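Local coordinates for protein PfhB2 (PDB 6U8T) that is a toxin whose YopT-like domain probably acts as a cysteine protease of the papain-like clan CA, at residues C[177-182]-C[196-201]. The protein carries 1 engineered substitution. Numbering follows the deposited sequence.
Sequences PNFGEM and EAFWEK
Phe179, in the turn leading into strand 180-184, and Phe198, near the end of helix 187-201, keep their CA atoms 10.7 Å apart, so side chains alone bridge strand and helix. Phe179 and Met182 point toward the helix, and the end of the Phe198 ring comes out to meet them: its CG is anti to the backbone N (chi1 -173°), which carries the ring to a point where its CE1 touches both. The two phenyl groups form an offset edge-to-face pair, the edge of Phe198 turned toward the face of Phe179, with centroids 5.8 Å apart and planes at 79°. Between the rings the nearest atoms are Phe179 CD2 and Phe198 CE1, 3.9 Å apart. That same CE1 of Phe198 also meets the methyl CE of selenomethionine Met182, at 3.8 Å. Bends at chi2 and chi3 fold the Met182 chain, which meets Phe198 at about a right angle. From the adjacent strand 171-176, Phe174 adds a second edge-to-face contact to the Phe198 ring, and Trp193 of the same helix meets it at a shallower tilt. A classic beta bulge, Phe179 and Gly180 facing Asp176, starts the strand. All three touching residues are buried and apolar, so van der Waals and aromatic contacts join helix to sheet here, without a polar link between the two segments.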
ATOM      1  N   PRO C 177      -4.596  17.717  -5.848  1.00 35.60           N
ATOM      2  CA  PRO C 177      -3.272  18.201  -6.217  1.00 36.33           C
ATOM      3  C   PRO C 177      -2.517  17.267  -7.178  1.00 35.75           C
ATOM      4  O   PRO C 177      -1.494  17.688  -7.678  1.00 35.10           O
ATOM      5  CB  PRO C 177      -2.481  18.288  -4.907  1.00 36.01           C
ATOM      6  CG  PRO C 177      -3.443  18.003  -3.795  1.00 35.86           C
ATOM      7  CD  PRO C 177      -4.764  17.589  -4.403  1.00 36.08           C
ATOM      8  N   ASN C 178      -3.030  16.042  -7.370  1.00 36.74           N
ATOM      9  CA  ASN C 178      -2.481  15.013  -8.300  1.00 35.72           C
ATOM     10  C   ASN C 178      -3.021  15.234  -9.725  1.00 36.48           C
ATOM     11  O   ASN C 178      -2.485  14.580 -10.637  1.00 35.89           O
ATOM     12  CB  ASN C 178      -2.854  13.588  -7.880  1.00 34.43           C
ATOM     13  CG  ASN C 178      -1.888  12.975  -6.889  1.00 37.66           C
ATOM     14  OD1 ASN C 178      -0.935  13.644  -6.454  1.00 40.25           O
ATOM     15  ND2 ASN C 178      -2.141  11.719  -6.518  1.00 34.38           N
ATOM     16  N   PHE C 179      -4.078  16.036  -9.898  1.00 37.33           N
ATOM     17  CA  PHE C 179      -4.758  16.222 -11.212  1.00 39.95           C
ATOM     18  C   PHE C 179      -5.100  17.693 -11.465  1.00 42.71           C
ATOM     19  O   PHE C 179      -4.701  18.219 -12.514  1.00 47.72           O
ATOM     20  CB  PHE C 179      -6.002  15.338 -11.305  1.00 39.06           C
ATOM     21  CG  PHE C 179      -5.708  13.867 -11.228  1.00 37.00           C
ATOM     22  CD1 PHE C 179      -5.181  13.184 -12.304  1.00 36.24           C
ATOM     23  CD2 PHE C 179      -5.993  13.159 -10.084  1.00 36.77           C
ATOM     24  CE1 PHE C 179      -4.936  11.824 -12.240  1.00 35.25           C
ATOM     25  CE2 PHE C 179      -5.735  11.795  -9.999  1.00 35.08           C
ATOM     26  CZ  PHE C 179      -5.195  11.132 -11.078  1.00 34.08           C
ATOM     27  N   GLY C 180      -5.841  18.332 -10.561  1.00 44.69           N
ATOM     28  CA  GLY C 180      -6.185  19.761 -10.671  1.00 47.27           C
ATOM     29  C   GLY C 180      -7.533  20.082 -10.038  1.00 47.61           C
ATOM     30  O   GLY C 180      -7.908  19.424  -9.069  1.00 46.05           O
ATOM     31  N   GLU C 181      -8.235  21.072 -10.588  1.00 49.54           N
ATOM     32  CA  GLU C 181      -9.494  21.616 -10.049  1.00 51.13           C
ATOM     33  C   GLU C 181     -10.614  21.372 -11.049  1.00 52.35           C
ATOM     34  O   GLU C 181     -10.452  21.616 -12.244  1.00 55.13           O
ATOM     35  CB  GLU C 181      -9.285  23.085  -9.723  1.00 53.43           C
ATOM     36  CG  GLU C 181     -10.451  23.693  -8.971  1.00 56.43           C
ATOM     37  CD  GLU C 181     -10.312  25.186  -8.779  1.00 58.46           C
ATOM     38  OE1 GLU C 181      -9.387  25.592  -8.075  1.00 57.34           O
ATOM     39  OE2 GLU C 181     -11.106  25.922  -9.378  1.00 63.85           O
HETATM   40  N   MSE C 182     -11.733  20.861 -10.531  1.00 53.52           N
HETATM   41  CA  MSE C 182     -12.932  20.611 -11.309  1.00 57.57           C
HETATM   42  C   MSE C 182     -14.140  21.245 -10.611  1.00 58.43           C
HETATM   43  O   MSE C 182     -14.196  21.326  -9.380  1.00 56.46           O
HETATM   44  CB  MSE C 182     -13.099  19.098 -11.447  1.00 59.19           C
HETATM   45  CG  MSE C 182     -11.948  18.396 -12.108  1.00 63.46           C
HETATM   46 SE   MSE C 182     -10.613  17.682 -10.874  1.00 75.06          SE
HETATM   47  CE  MSE C 182     -10.847  15.786 -10.703  1.00 73.06           C
ATOM     48  N   GLU C 196     -18.631   6.967 -10.534  1.00 61.20           N
ATOM     49  CA  GLU C 196     -18.700   6.172 -11.791  1.00 59.85           C
ATOM     50  C   GLU C 196     -17.440   6.371 -12.636  1.00 57.74           C
ATOM     51  O   GLU C 196     -17.165   5.464 -13.415  1.00 57.86           O
ATOM     52  CB  GLU C 196     -19.930   6.529 -12.614  1.00 62.01           C
ATOM     53  CG  GLU C 196     -21.253   6.125 -11.979  1.00 65.88           C
ATOM     54  CD  GLU C 196     -22.474   6.712 -12.695  1.00 74.53           C
ATOM     55  OE1 GLU C 196     -22.322   7.191 -13.839  1.00 70.17           O
ATOM     56  OE2 GLU C 196     -23.578   6.745 -12.098  1.00 83.74           O
ATOM     57  N   ALA C 197     -16.705   7.477 -12.473  1.00 54.69           N
ATOM     58  CA  ALA C 197     -15.577   7.848 -13.357  1.00 52.56           C
ATOM     59  C   ALA C 197     -14.292   8.016 -12.541  1.00 51.81           C
ATOM     60  O   ALA C 197     -13.363   7.225 -12.745  1.00 50.23           O
ATOM     61  CB  ALA C 197     -15.918   9.090 -14.127  1.00 56.86           C
ATOM     62  N   PHE C 198     -14.248   8.975 -11.617  1.00 49.80           N
ATOM     63  CA  PHE C 198     -13.007   9.385 -10.918  1.00 45.99           C
ATOM     64  C   PHE C 198     -12.459   8.235 -10.070  1.00 44.07           C
ATOM     65  O   PHE C 198     -11.242   7.986 -10.123  1.00 40.52           O
ATOM     66  CB  PHE C 198     -13.226  10.608 -10.030  1.00 46.57           C
ATOM     67  CG  PHE C 198     -11.957  11.165  -9.441  1.00 45.74           C
ATOM     68  CD1 PHE C 198     -10.987  11.726 -10.257  1.00 44.87           C
ATOM     69  CD2 PHE C 198     -11.720  11.100  -8.076  1.00 44.48           C
ATOM     70  CE1 PHE C 198      -9.808  12.219  -9.723  1.00 43.99           C
ATOM     71  CE2 PHE C 198     -10.539  11.585  -7.546  1.00 43.55           C
ATOM     72  CZ  PHE C 198      -9.594  12.157  -8.368  1.00 43.65           C
ATOM     73  N   TRP C 199     -13.306   7.564  -9.290  1.00 44.18           N
ATOM     74  CA  TRP C 199     -12.838   6.652  -8.222  1.00 43.98           C
ATOM     75  C   TRP C 199     -11.954   5.561  -8.819  1.00 45.67           C
ATOM     76  O   TRP C 199     -10.853   5.390  -8.303  1.00 45.68           O
ATOM     77  CB  TRP C 199     -14.029   6.097  -7.453  1.00 43.26           C
ATOM     78  CG  TRP C 199     -13.627   5.381  -6.221  1.00 39.82           C
ATOM     79  CD1 TRP C 199     -13.944   4.101  -5.906  1.00 40.19           C
ATOM     80  CD2 TRP C 199     -12.826   5.882  -5.143  1.00 38.34           C
ATOM     81  NE1 TRP C 199     -13.393   3.753  -4.698  1.00 39.04           N
ATOM     82  CE2 TRP C 199     -12.709   4.834  -4.197  1.00 38.35           C
ATOM     83  CE3 TRP C 199     -12.227   7.110  -4.855  1.00 38.18           C
ATOM     84  CZ2 TRP C 199     -11.975   4.972  -3.017  1.00 35.80           C
ATOM     85  CZ3 TRP C 199     -11.516   7.245  -3.677  1.00 37.46           C
ATOM     86  CH2 TRP C 199     -11.389   6.192  -2.776  1.00 35.09           C
ATOM     87  N   GLU C 200     -12.389   4.906  -9.899  1.00 48.85           N
ATOM     88  CA  GLU C 200     -11.600   3.873 -10.622  1.00 51.27           C
ATOM     89  C   GLU C 200     -10.436   4.514 -11.383  1.00 47.31           C
ATOM     90  O   GLU C 200      -9.309   4.085 -11.181  1.00 46.63           O
ATOM     91  CB  GLU C 200     -12.479   3.057 -11.567  1.00 57.22           C
ATOM     92  CG  GLU C 200     -13.088   1.846 -10.882  1.00 67.90           C
ATOM     93  CD  GLU C 200     -13.467   0.707 -11.816  1.00 81.25           C
ATOM     94  OE1 GLU C 200     -14.102   0.992 -12.861  1.00 85.20           O
ATOM     95  OE2 GLU C 200     -13.115  -0.462 -11.502  1.00 86.82           O
ATOM     96  N   LYS C 201     -10.692   5.506 -12.218  1.00 50.42           N
ATOM     97  CA  LYS C 201      -9.697   6.088 -13.169  1.00 50.87           C
ATOM     98  C   LYS C 201      -8.551   6.780 -12.422  1.00 50.37           C
ATOM     99  O   LYS C 201      -7.483   6.947 -13.045  1.00 50.09           O
ATOM    100  CB  LYS C 201     -10.341   7.083 -14.129  1.00 51.55           C
ATOM    101  CG  LYS C 201     -11.257   6.472 -15.175  1.00 59.56           C
ATOM    102  CD  LYS C 201     -11.636   7.488 -16.249  1.00 70.45           C
ATOM    103  CE  LYS C 201     -12.358   6.889 -17.440  1.00 74.42           C
ATOM    104  NZ  LYS C 201     -13.750   6.525 -17.093  1.00 75.92           N
TER